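Local coordinates for putative transcriptional regulator (MarR/EmrR family) (Acinetobacter sp. ADP1, PDB 3NRV), which probably binds DNA as a dimeric transcription factor of the MarR/EmrR family, through a winged helix-turn-helix domain in each subunit, at residues C[41-46]-C[109-114]. Numbering follows the deposited sequence.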
loop_
_atom_site.group_PDB
_atom_site.type_symbol
_atom_site.label_atom_id
_atom_site.label_comp_id
_atom_site.label_asym_id
_atom_site.label_seq_id
_atom_site.Cartn_x
_atom_site.Cartn_y
_atom_site.Cartn_z
ATOM N N THR C 41 3.111 3.817 6.963
ATOM C CA THR C 41 3.892 2.584 6.935
ATOM C C THR C 41 4.339 2.159 8.334
ATOM O O THR C 41 4.315 0.974 8.677
ATOM C CB THR C 41 5.069 2.683 5.955
ATOM O OG1 THR C 41 4.542 2.847 4.629
ATOM C CG2 THR C 41 5.923 1.414 6.017
ATOM N N GLU C 42 4.721 3.127 9.157
ATOM C CA GLU C 42 4.954 2.839 10.576
ATOM C C GLU C 42 3.734 2.180 11.222
ATOM O O GLU C 42 3.865 1.164 11.924
ATOM C CB GLU C 42 5.352 4.124 11.319
ATOM C CG GLU C 42 6.769 4.546 10.921
ATOM C CD GLU C 42 7.196 5.889 11.483
ATOM O OE1 GLU C 42 6.382 6.823 11.520
ATOM O OE2 GLU C 42 8.365 6.005 11.879
ATOM N N TRP C 43 2.560 2.767 11.001
ATOM C CA TRP C 43 1.306 2.208 11.529
ATOM C C TRP C 43 1.055 0.769 11.031
ATOM O O TRP C 43 0.695 -0.107 11.805
ATOM C CB TRP C 43 0.084 3.107 11.204
ATOM C CG TRP C 43 -1.171 2.358 11.453
ATOM C CD1 TRP C 43 -2.060 1.885 10.529
ATOM C CD2 TRP C 43 -1.621 1.878 12.727
ATOM N NE1 TRP C 43 -3.058 1.166 11.161
ATOM C CE2 TRP C 43 -2.808 1.146 12.500
ATOM C CE3 TRP C 43 -1.141 2.013 14.030
ATOM C CZ2 TRP C 43 -3.523 0.561 13.541
ATOM C CZ3 TRP C 43 -1.857 1.427 15.060
ATOM C CH2 TRP C 43 -3.032 0.710 14.806
ATOM N N ARG C 44 1.240 0.523 9.735
ATOM C CA ARG C 44 1.018 -0.820 9.199
ATOM C C ARG C 44 1.883 -1.853 9.927
ATOM O O ARG C 44 1.441 -2.954 10.256
ATOM C CB ARG C 44 1.285 -0.859 7.677
ATOM C CG ARG C 44 0.326 0.044 6.850
ATOM C CD ARG C 44 0.641 -0.023 5.343
ATOM N NE ARG C 44 0.349 -1.365 4.816
ATOM C CZ ARG C 44 0.862 -1.878 3.694
ATOM N NH1 ARG C 44 1.719 -1.176 2.973
ATOM N NH2 ARG C 44 0.514 -3.107 3.302
ATOM N N ILE C 45 3.126 -1.489 10.194
ATOM C CA ILE C 45 4.021 -2.416 10.862
ATOM C C ILE C 45 3.660 -2.621 12.340
ATOM O O ILE C 45 3.639 -3.744 12.828
ATOM C CB ILE C 45 5.476 -1.963 10.712
ATOM C CG1 ILE C 45 5.902 -2.210 9.261
ATOM C CG2 ILE C 45 6.360 -2.737 11.663
ATOM C CD1 ILE C 45 7.236 -1.587 8.885
ATOM N N ILE C 46 3.381 -1.526 13.040
ATOM C CA ILE C 46 2.942 -1.605 14.432
ATOM C C ILE C 46 1.732 -2.528 14.547
ATOM O O ILE C 46 1.650 -3.379 15.446
ATOM C CB ILE C 46 2.644 -0.177 14.980
ATOM C CG1 ILE C 46 3.970 0.511 15.312
ATOM C CG2 ILE C 46 1.757 -0.222 16.217
ATOM C CD1 ILE C 46 3.859 1.982 15.327
ATOM N N GLU C 109 -2.732 0.611 21.170
ATOM C CA GLU C 109 -3.960 0.685 21.943
ATOM C C GLU C 109 -4.738 1.936 21.545
ATOM O O GLU C 109 -5.914 1.852 21.225
ATOM C CB GLU C 109 -3.617 0.712 23.438
ATOM C CG GLU C 109 -4.817 0.807 24.382
ATOM C CD GLU C 109 -4.390 0.942 25.851
ATOM O OE1 GLU C 109 -3.167 0.878 26.146
ATOM O OE2 GLU C 109 -5.276 1.116 26.711
ATOM N N VAL C 110 -4.078 3.091 21.532
ATOM C CA VAL C 110 -4.784 4.320 21.181
ATOM C C VAL C 110 -5.044 4.518 19.677
ATOM O O VAL C 110 -6.074 5.072 19.304
ATOM C CB VAL C 110 -4.144 5.599 21.827
ATOM C CG1 VAL C 110 -4.095 5.464 23.357
ATOM C CG2 VAL C 110 -2.754 5.887 21.256
ATOM N N ALA C 111 -4.129 4.088 18.811
ATOM C CA ALA C 111 -4.302 4.333 17.373
ATOM C C ALA C 111 -5.225 3.312 16.708
ATOM O O ALA C 111 -5.771 3.576 15.634
ATOM C CB ALA C 111 -2.952 4.368 16.647
ATOM N N SER C 112 -5.398 2.145 17.328
ATOM C CA SER C 112 -6.227 1.115 16.702
ATOM C C SER C 112 -7.688 1.575 16.603
ATOM O O SER C 112 -8.379 1.254 15.644
ATOM C CB SER C 112 -6.095 -0.235 17.422
ATOM O OG SER C 112 -6.398 -0.120 18.794
ATOM N N ASP C 113 -8.148 2.369 17.567
ATOM C CA ASP C 113 -9.509 2.913 17.497
ATOM C C ASP C 113 -9.721 3.768 16.246
ATOM O O ASP C 113 -10.767 3.715 15.601
ATOM C CB ASP C 113 -9.796 3.759 18.727
ATOM C CG ASP C 113 -9.584 2.995 20.009
ATOM O OD1 ASP C 113 -10.068 1.851 20.087
ATOM O OD2 ASP C 113 -8.933 3.532 20.927
ATOM N N PHE C 114 -8.710 4.556 15.925
ATOM C CA PHE C 114 -8.711 5.400 14.747
ATOM C C PHE C 114 -8.698 4.545 13.472
ATOM O O PHE C 114 -9.431 4.828 12.527
ATOM C CB PHE C 114 -7.500 6.312 14.836
ATOM C CG PHE C 114 -7.391 7.331 13.736
ATOM C CD1 PHE C 114 -8.290 8.385 13.644
ATOM C CD2 PHE C 114 -6.340 7.274 12.837
ATOM C CE1 PHE C 114 -8.154 9.355 12.645
ATOM C CE2 PHE C 114 -6.196 8.248 11.839
ATOM C CZ PHE C 114 -7.109 9.286 11.746
#
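Trp43 reaches out from one helix and drives the six-membered half of its indole against the methyl of Ala111 and the main chain of Ser112 on another. Its CG lies anti to the backbone N (chi1 166°), which points the side chain at helix 102-122, and chi2 (-109°) turns the benzo end to the front while the pyrrole end stays nearer its own helix. Two neighbouring ring carbons do most of the touching. CZ3 meets the methyl of Ala111, with 3.5 Å between CZ3 and CB, and CE3 follows at 4.0 Å from the same CB. One atom further round the ring, CH2 lies against the main chain of Ser112, 3.7 Å from its CA and equally far from its N. The methyl and the CA both approach the indole obliquely. Ser112 offers mainly its backbone here; its CB is 4.1 Å from CH2, and its hydroxyl bonds back to Tyr108 O, one turn earlier in the same helix.

The small residue at 111 lets the ring come right up to the helix: with the CA atoms of Trp43 and Ala111 8.4 Å apart, a single large side chain bridges the two backbones. The contact is apolar and buried, and rests on van der Waals packing alone.

Tyr32 of helix 13-36 stacks on the Trp43 ring and also meets Phe114 edge to face, while Phe36 of that helix packs on Ala111. Ile7 of the second subunit adds to the cover over Trp43. The contact thus fastens helix 40-51, which packs on helix 68-80, probably the recognition helix of the same winged helix-turn-helix domain, to helix 102-122, which follows strand 97-100 of the two-stranded wing.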